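Dihydrodipicolinate synthase (PDB 3DZ1) probably condenses pyruvate with an aldehyde to make 4-hydroxy-tetrahydrodipicolinate on the path to lysine, as DapA-family enzymes do. Local coordinates at residues M99-P110 and I131-Q140; M217-M225 and R265-G273. All coordinates share one frame; numbering follows the deposited sequence.

Both contacts belong to one TIM barrel and reach the same closed parallel sheet, but from opposite sides of the chain's centre. Contact 1 is core: strands 105-108 and 137-141 run side by side, held by backbone hydrogen bonds and lined with apolar side chains. Contact 2 is only partly buried and lies at the C-terminal end of strand 215-218, where the loop and the start of helix 223-234 meet helix 260-271; an arginine–aspartate salt bridge closes it on the outside. The two centres are 25 Å apart, yet the selenium atoms SE of M107 and SE of M217 pack at 4.2 Å, beside the pyruvate site predicted at M217.

Contact 1: residues M99-P110 and I131-Q140; sequences MDAGAAGVMIAP and IGDDVPWVLQ
The indole of W137 takes I108 CD1 over one face, 3.6 Å above the plane and offset toward the rim, with CE3 the nearest ring atom; F124 of helix 117-131 also meets this ring, the planes about 15° apart. CD1 of I108 also meets CD1 of I131 tip to tip at 3.9 Å, and V106 CG2 touches both W137 CB and V135 CG1, each at 3.9 Å. The ring is put there by chi1 of 63°, which sets CG between the backbone N and the carbonyl carbon. Toward the helix 88-101 end, M99 bends its chain until CE lies 3.6 Å from P136 CD. M107 and V138 point to the other face, CG of M107 against CB of V138. At the far end the Q140 amide lies by A109 CB and M107 CE, OE1 3.2 Å from A109 CB, while its NE2 bonds E171. With an alanine here, E171 is likely to lose its amide partner, and a gap would open beside A109 and M107. Four backbone bonds join the strands: V106 N to P136 O, V138 N to V106 O (2.7 Å), I108 N to V138 O (174° at the hydrogen) and Q140 N to I108 O. Strands 105-108 and 137-141 are adjacent and parallel, joined by helix 117-131, whose F124 and T128 lie against I108 and W137: a beta-alpha-beta crossover of the TIM barrel.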
loop_
_atom_site.group_PDB
_atom_site.type_symbol
_atom_site.label_atom_id
_atom_site.label_comp_id
_atom_site.label_asym_id
_atom_site.label_seq_id
_atom_site.Cartn_x
_atom_site.Cartn_y
_atom_site.Cartn_z
HETATM N N MSE A 99 2.555 22.980 25.074
HETATM C CA MSE A 99 3.235 24.264 25.088
HETATM C C MSE A 99 2.973 25.015 26.396
HETATM O O MSE A 99 3.896 25.597 26.974
HETATM C CB MSE A 99 2.808 25.113 23.886
HETATM C CG MSE A 99 3.206 24.526 22.530
HETATM SE SE MSE A 99 5.099 24.068 22.361
HETATM C CE MSE A 99 5.854 25.851 22.390
ATOM N N ASP A 100 1.729 25.004 26.871
ATOM C CA ASP A 100 1.415 25.685 28.127
ATOM C C ASP A 100 2.173 25.038 29.282
ATOM O O ASP A 100 2.527 25.703 30.257
ATOM C CB ASP A 100 -0.087 25.637 28.427
ATOM C CG ASP A 100 -0.902 26.497 27.478
ATOM O OD1 ASP A 100 -0.382 27.535 27.018
ATOM O OD2 ASP A 100 -2.069 26.143 27.208
ATOM N N ALA A 101 2.418 23.736 29.163
ATOM C CA ALA A 101 3.128 22.984 30.191
ATOM C C ALA A 101 4.621 23.302 30.218
ATOM O O ALA A 101 5.271 23.161 31.259
ATOM C CB ALA A 101 2.920 21.492 29.979
ATOM N N GLY A 102 5.163 23.718 29.072
ATOM C CA GLY A 102 6.576 24.054 29.004
ATOM C C GLY A 102 7.353 23.371 27.892
ATOM O O GLY A 102 8.587 23.426 27.863
ATOM N N ALA A 103 6.645 22.730 26.969
ATOM C CA ALA A 103 7.311 22.048 25.863
ATOM C C ALA A 103 8.060 23.043 24.982
ATOM O O ALA A 103 7.687 24.217 24.897
ATOM C CB ALA A 103 6.287 21.278 25.027
ATOM N N ALA A 104 9.128 22.570 24.343
ATOM C CA ALA A 104 9.913 23.414 23.454
ATOM C C ALA A 104 9.231 23.485 22.086
ATOM O O ALA A 104 9.380 24.463 21.351
ATOM C CB ALA A 104 11.314 22.852 23.310
ATOM N N GLY A 105 8.473 22.442 21.760
ATOM C CA GLY A 105 7.776 22.393 20.487
ATOM C C GLY A 105 7.112 21.046 20.287
ATOM O O GLY A 105 7.149 20.195 21.177
ATOM N N VAL A 106 6.510 20.843 19.119
ATOM C CA VAL A 106 5.828 19.588 18.825
ATOM C C VAL A 106 6.290 18.970 17.508
ATOM O O VAL A 106 6.884 19.647 16.668
ATOM C CB VAL A 106 4.294 19.796 18.774
ATOM C CG1 VAL A 106 3.812 20.428 20.073
ATOM C CG2 VAL A 106 3.919 20.673 17.584
HETATM N N MSE A 107 6.019 17.681 17.330
HETATM C CA MSE A 107 6.406 16.990 16.105
HETATM C C MSE A 107 5.164 16.560 15.338
HETATM O O MSE A 107 4.185 16.097 15.929
HETATM C CB MSE A 107 7.275 15.767 16.429
HETATM C CG MSE A 107 7.801 15.042 15.189
HETATM SE SE MSE A 107 9.078 13.613 15.585
HETATM C CE MSE A 107 7.851 12.282 16.256
ATOM N N ILE A 108 5.201 16.725 14.020
ATOM C CA ILE A 108 4.066 16.354 13.187
ATOM C C ILE A 108 4.480 15.478 12.016
ATOM O O ILE A 108 5.356 15.846 11.222
ATOM C CB ILE A 108 3.340 17.601 12.618
ATOM C CG1 ILE A 108 2.980 18.564 13.751
ATOM C CG2 ILE A 108 2.062 17.175 11.897
ATOM C CD1 ILE A 108 2.396 19.886 13.263
ATOM N N ALA A 109 3.850 14.314 11.927
ATOM C CA ALA A 109 4.103 13.374 10.845
ATOM C C ALA A 109 2.862 13.419 9.967
ATOM O O ALA A 109 1.770 13.719 10.443
ATOM C CB ALA A 109 4.308 11.968 11.397
ATOM N N PRO A 110 3.010 13.129 8.670
ATOM C CA PRO A 110 1.848 13.159 7.782
ATOM C C PRO A 110 1.046 11.864 7.838
ATOM O O PRO A 110 1.581 10.809 8.185
ATOM C CB PRO A 110 2.480 13.355 6.412
ATOM C CG PRO A 110 3.705 12.499 6.522
ATOM C CD PRO A 110 4.245 12.860 7.909
ATOM N N ILE A 131 -2.608 23.903 15.096
ATOM C CA ILE A 131 -1.859 24.092 16.336
ATOM C C ILE A 131 -1.491 25.544 16.618
ATOM O O ILE A 131 -1.161 25.891 17.751
ATOM C CB ILE A 131 -0.549 23.267 16.348
ATOM C CG1 ILE A 131 0.394 23.769 15.253
ATOM C CG2 ILE A 131 -0.863 21.789 16.167
ATOM C CD1 ILE A 131 1.788 23.192 15.336
ATOM N N GLY A 132 -1.544 26.385 15.588
ATOM C CA GLY A 132 -1.198 27.787 15.751
ATOM C C GLY A 132 0.167 28.065 15.152
ATOM O O GLY A 132 1.104 27.295 15.361
ATOM N N ASP A 133 0.290 29.160 14.408
ATOM C CA ASP A 133 1.564 29.505 13.773
ATOM C C ASP A 133 2.654 29.911 14.761
ATOM O O ASP A 133 3.806 30.116 14.378
ATOM C CB ASP A 133 1.360 30.632 12.757
ATOM C CG ASP A 133 0.379 30.262 11.667
ATOM O OD1 ASP A 133 0.525 29.171 11.078
ATOM O OD2 ASP A 133 -0.536 31.066 11.394
ATOM N N ASP A 134 2.291 30.021 16.032
ATOM C CA ASP A 134 3.236 30.413 17.067
ATOM C C ASP A 134 3.939 29.215 17.699
ATOM O O ASP A 134 4.875 29.375 18.481
ATOM C CB ASP A 134 2.507 31.206 18.156
ATOM C CG ASP A 134 1.367 30.421 18.789
ATOM O OD1 ASP A 134 0.446 30.007 18.055
ATOM O OD2 ASP A 134 1.392 30.222 20.022
ATOM N N VAL A 135 3.487 28.015 17.356
ATOM C CA VAL A 135 4.058 26.800 17.914
ATOM C C VAL A 135 5.202 26.223 17.080
ATOM O O VAL A 135 5.007 25.832 15.927
ATOM C CB VAL A 135 2.966 25.718 18.078
ATOM C CG1 VAL A 135 3.560 24.450 18.682
ATOM C CG2 VAL A 135 1.840 26.253 18.957
ATOM N N PRO A 136 6.419 26.173 17.653
ATOM C CA PRO A 136 7.576 25.630 16.934
ATOM C C PRO A 136 7.301 24.155 16.683
ATOM O O PRO A 136 6.833 23.455 17.581
ATOM C CB PRO A 136 8.726 25.823 17.924
ATOM C CG PRO A 136 8.276 26.971 18.775
ATOM C CD PRO A 136 6.815 26.661 18.983
ATOM N N TRP A 137 7.571 23.666 15.479
ATOM C CA TRP A 137 7.315 22.258 15.234
ATOM C C TRP A 137 8.377 21.552 14.415
ATOM O O TRP A 137 9.217 22.183 13.764
ATOM C CB TRP A 137 5.932 22.053 14.606
ATOM C CG TRP A 137 5.737 22.680 13.259
ATOM C CD1 TRP A 137 5.570 24.008 12.982
ATOM C CD2 TRP A 137 5.660 21.995 12.006
ATOM N NE1 TRP A 137 5.389 24.190 11.631
ATOM C CE2 TRP A 137 5.441 22.969 11.008
ATOM C CE3 TRP A 137 5.754 20.647 11.628
ATOM C CZ2 TRP A 137 5.313 22.639 9.655
ATOM C CZ3 TRP A 137 5.626 20.320 10.283
ATOM C CH2 TRP A 137 5.408 21.314 9.312
ATOM N N VAL A 138 8.324 20.228 14.473
ATOM C CA VAL A 138 9.264 19.353 13.792
ATOM C C VAL A 138 8.569 18.512 12.729
ATOM O O VAL A 138 7.569 17.848 13.007
ATOM C CB VAL A 138 9.928 18.397 14.806
ATOM C CG1 VAL A 138 10.944 17.504 14.108
ATOM C CG2 VAL A 138 10.566 19.202 15.925
ATOM N N LEU A 139 9.107 18.548 11.515
ATOM C CA LEU A 139 8.555 17.778 10.403
ATOM C C LEU A 139 9.188 16.388 10.407
ATOM O O LEU A 139 10.406 16.261 10.264
ATOM C CB LEU A 139 8.865 18.482 9.073
ATOM C CG LEU A 139 8.440 17.754 7.790
ATOM C CD1 LEU A 139 6.937 17.526 7.795
ATOM C CD2 LEU A 139 8.860 18.573 6.579
ATOM N N GLN A 140 8.375 15.350 10.585
ATOM C CA GLN A 140 8.901 13.987 10.588
ATOM C C GLN A 140 8.805 13.355 9.201
ATOM O O GLN A 140 7.718 13.226 8.637
ATOM C CB GLN A 140 8.161 13.110 11.604
ATOM C CG GLN A 140 8.562 11.643 11.522
ATOM C CD GLN A 140 7.967 10.802 12.630
ATOM O OE1 GLN A 140 6.835 11.027 13.054
ATOM N NE2 GLN A 140 8.722 9.814 13.095
#

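Contact 2: residues M217-M225 and R265-G273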
loop_
_atom_site.group_PDB
_atom_site.type_symbol
_atom_site.label_atom_id
_atom_site.label_comp_id
_atom_site.label_asym_id
_atom_site.label_seq_id
_atom_site.Cartn_x
_atom_site.Cartn_y
_atom_site.Cartn_z
HETATM N N MSE A 217 18.156 12.295 16.772
HETATM C CA MSE A 217 16.960 12.193 17.597
HETATM C C MSE A 217 16.847 10.680 17.596
HETATM O O MSE A 217 16.325 10.081 16.651
HETATM C CB MSE A 217 15.735 12.823 16.944
HETATM C CG MSE A 217 14.558 12.858 17.913
HETATM SE SE MSE A 217 12.966 13.687 17.218
HETATM C CE MSE A 217 13.585 15.507 17.201
ATOM N N THR A 218 17.360 10.074 18.661
ATOM C CA THR A 218 17.440 8.627 18.767
ATOM C C THR A 218 16.702 7.914 19.890
ATOM O O THR A 218 16.644 8.390 21.020
ATOM C CB THR A 218 18.924 8.214 18.868
ATOM O OG1 THR A 218 19.022 6.802 19.067
ATOM C CG2 THR A 218 19.592 8.931 20.037
ATOM N N GLY A 219 16.160 6.747 19.552
ATOM C CA GLY A 219 15.472 5.914 20.519
ATOM C C GLY A 219 16.411 4.786 20.933
ATOM O O GLY A 219 16.033 3.897 21.695
ATOM N N TYR A 220 17.644 4.828 20.428
ATOM C CA TYR A 220 18.655 3.815 20.739
ATOM C C TYR A 220 18.895 3.726 22.249
ATOM O O TYR A 220 18.991 4.755 22.928
ATOM C CB TYR A 220 19.962 4.155 20.012
ATOM C CG TYR A 220 21.071 3.143 20.200
ATOM C CD1 TYR A 220 20.852 1.782 19.967
ATOM C CD2 TYR A 220 22.346 3.548 20.592
ATOM C CE1 TYR A 220 21.881 0.851 20.123
ATOM C CE2 TYR A 220 23.378 2.628 20.749
ATOM C CZ TYR A 220 23.140 1.282 20.514
ATOM O OH TYR A 220 24.168 0.379 20.668
ATOM N N CYS A 221 19.000 2.499 22.764
ATOM C CA CYS A 221 19.195 2.273 24.197
ATOM C C CYS A 221 20.505 2.781 24.797
ATOM O O CYS A 221 20.724 2.663 26.003
ATOM C CB CYS A 221 18.999 0.784 24.538
ATOM S SG CYS A 221 20.019 -0.374 23.611
ATOM N N PHE A 222 21.381 3.333 23.962
ATOM C CA PHE A 222 22.629 3.909 24.449
ATOM C C PHE A 222 22.748 5.325 23.903
ATOM O O PHE A 222 23.676 5.650 23.161
ATOM C CB PHE A 222 23.831 3.064 24.030
ATOM C CG PHE A 222 24.033 1.850 24.886
ATOM C CD1 PHE A 222 24.709 1.944 26.099
ATOM C CD2 PHE A 222 23.509 0.617 24.503
ATOM C CE1 PHE A 222 24.861 0.827 26.922
ATOM C CE2 PHE A 222 23.656 -0.506 25.318
ATOM C CZ PHE A 222 24.333 -0.400 26.530
ATOM N N PRO A 223 21.790 6.193 24.261
ATOM C CA PRO A 223 21.840 7.571 23.772
ATOM C C PRO A 223 23.110 8.235 24.278
ATOM O O PRO A 223 23.642 9.141 23.637
ATOM C CB PRO A 223 20.570 8.189 24.352
ATOM C CG PRO A 223 20.402 7.443 25.643
ATOM C CD PRO A 223 20.699 6.020 25.238
ATOM N N ASP A 224 23.592 7.767 25.428
ATOM C CA ASP A 224 24.806 8.306 26.015
ATOM C C ASP A 224 26.006 8.104 25.086
ATOM O O ASP A 224 26.880 8.974 24.994
ATOM C CB ASP A 224 25.055 7.682 27.408
ATOM C CG ASP A 224 24.966 6.155 27.417
ATOM O OD1 ASP A 224 24.073 5.588 26.756
ATOM O OD2 ASP A 224 25.780 5.517 28.119
HETATM N N MSE A 225 26.039 6.981 24.373
HETATM C CA MSE A 225 27.146 6.724 23.461
HETATM C C MSE A 225 26.982 7.454 22.129
HETATM O O MSE A 225 27.970 7.809 21.493
HETATM C CB MSE A 225 27.313 5.221 23.234
HETATM C CG MSE A 225 27.742 4.461 24.487
HETATM SE SE MSE A 225 29.418 5.101 25.269
HETATM C CE MSE A 225 28.699 6.270 26.623
ATOM N N ARG A 265 14.608 -2.207 23.154
ATOM C CA ARG A 265 14.862 -0.965 23.890
ATOM C C ARG A 265 14.487 -1.076 25.358
ATOM O O ARG A 265 15.291 -0.785 26.239
ATOM C CB ARG A 265 14.047 0.195 23.314
ATOM C CG ARG A 265 14.459 0.680 21.946
ATOM C CD ARG A 265 13.517 1.791 21.494
ATOM N NE ARG A 265 13.831 2.279 20.157
ATOM C CZ ARG A 265 13.775 1.540 19.054
ATOM N NH1 ARG A 265 13.416 0.270 19.120
ATOM N NH2 ARG A 265 14.077 2.075 17.879
ATOM N N LYS A 266 13.244 -1.463 25.614
ATOM C CA LYS A 266 12.768 -1.575 26.984
ATOM C C LYS A 266 13.504 -2.636 27.789
ATOM O O LYS A 266 13.728 -2.464 28.988
ATOM C CB LYS A 266 11.258 -1.821 26.993
ATOM C CG LYS A 266 10.461 -0.553 26.666
ATOM C CD LYS A 266 8.981 -0.712 26.980
ATOM C CE LYS A 266 8.295 0.641 27.054
ATOM N NZ LYS A 266 6.879 0.523 27.493
ATOM N N TYR A 267 13.889 -3.725 27.133
ATOM C CA TYR A 267 14.629 -4.786 27.803
ATOM C C TYR A 267 15.973 -4.235 28.292
ATOM O O TYR A 267 16.359 -4.435 29.441
ATOM C CB TYR A 267 14.869 -5.951 26.837
ATOM C CG TYR A 267 15.836 -6.994 27.355
ATOM C CD1 TYR A 267 15.502 -7.814 28.432
ATOM C CD2 TYR A 267 17.098 -7.148 26.780
ATOM C CE1 TYR A 267 16.402 -8.763 28.925
ATOM C CE2 TYR A 267 18.006 -8.091 27.263
ATOM C CZ TYR A 267 17.651 -8.893 28.337
ATOM O OH TYR A 267 18.545 -9.816 28.823
ATOM N N VAL A 268 16.681 -3.530 27.417
ATOM C CA VAL A 268 17.982 -2.971 27.776
ATOM C C VAL A 268 17.888 -1.832 28.796
ATOM O O VAL A 268 18.675 -1.773 29.742
ATOM C CB VAL A 268 18.734 -2.464 26.523
ATOM C CG1 VAL A 268 20.053 -1.825 26.930
ATOM C CG2 VAL A 268 18.994 -3.627 25.567
ATOM N N LEU A 269 16.927 -0.935 28.610
ATOM C CA LEU A 269 16.770 0.185 29.534
ATOM C C LEU A 269 16.459 -0.318 30.942
ATOM O O LEU A 269 16.806 0.328 31.931
ATOM C CB LEU A 269 15.663 1.127 29.049
ATOM C CG LEU A 269 15.994 1.900 27.769
ATOM C CD1 LEU A 269 14.763 2.650 27.278
ATOM C CD2 LEU A 269 17.138 2.868 28.044
ATOM N N LYS A 270 15.805 -1.473 31.030
ATOM C CA LYS A 270 15.482 -2.055 32.330
ATOM C C LYS A 270 16.773 -2.626 32.910
ATOM O O LYS A 270 17.084 -2.436 34.084
ATOM C CB LYS A 270 14.448 -3.176 32.173
ATOM C CG LYS A 270 14.096 -3.882 33.477
ATOM C CD LYS A 270 13.202 -5.087 33.225
ATOM C CE LYS A 270 13.004 -5.906 34.491
ATOM N NZ LYS A 270 12.342 -7.214 34.194
ATOM N N LYS A 271 17.521 -3.326 32.065
ATOM C CA LYS A 271 18.786 -3.927 32.463
ATOM C C LYS A 271 19.763 -2.839 32.911
ATOM O O LYS A 271 20.635 -3.082 33.750
ATOM C CB LYS A 271 19.364 -4.718 31.286
ATOM C CG LYS A 271 20.679 -5.409 31.567
ATOM C CD LYS A 271 21.160 -6.196 30.347
ATOM C CE LYS A 271 20.285 -7.413 30.074
ATOM N NZ LYS A 271 20.381 -8.406 31.181
ATOM N N ARG A 272 19.617 -1.639 32.352
ATOM C CA ARG A 272 20.484 -0.527 32.722
ATOM C C ARG A 272 19.992 0.175 33.990
ATOM O O ARG A 272 20.601 1.144 34.447
ATOM C CB ARG A 272 20.590 0.480 31.573
ATOM C CG ARG A 272 21.271 -0.075 30.333
ATOM C CD ARG A 272 21.628 1.025 29.348
ATOM N NE ARG A 272 22.717 1.862 29.843
ATOM C CZ ARG A 272 23.184 2.939 29.218
ATOM N NH1 ARG A 272 22.656 3.321 28.064
ATOM N NH2 ARG A 272 24.181 3.636 29.748
ATOM N N GLY A 273 18.885 -0.315 34.542
ATOM C CA GLY A 273 18.339 0.258 35.760
ATOM C C GLY A 273 17.504 1.515 35.592
ATOM O O GLY A 273 17.208 2.189 36.580
HETATM O O HOH W 1 15.877 4.979 17.325
#
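C221 pushes its thiol against V268: SG is 3.6 Å from V268 CG1, with CB of the cysteine almost as near. SG sits between the backbone N and the carbonyl carbon (chi1 55°), and V268 extends CG1 anti to its own N to meet it. L269 CD2 adds a looser touch near C221 O, and the F222 ring crosses V268 at about a right angle. Farther along the same side of the ring, CD1 and CE1 meet R272: CE1 stands 3.4 Å above the centre of the guanidinium, the two planes 23° apart. The same guanidinium spends its edge on oxygens. NH1 gives one bond to C221 O (2.9 Å), on a lone pair in the carbonyl plane, and another to D224 OD1 at 3.0 Å. NH2 donates to D224 OD2, also at 3.0 Å, making an end-on, two-pronged salt bridge, although both carboxylate oxygens are met from above their plane. Ring and bonds together fix the rotation of R272. At the opposite end R265 CD lies 3.3 Å from G219 O, while its NE forms a salt bridge with E255; a water accepts from G219 N and weakly from R265 NH2. The loop runs from strand 215-218 into helix 223-234, F222 at its N-cap, leaning on helix 260-271, with helix 238-255 against Y220 and helix 289-301 against F222.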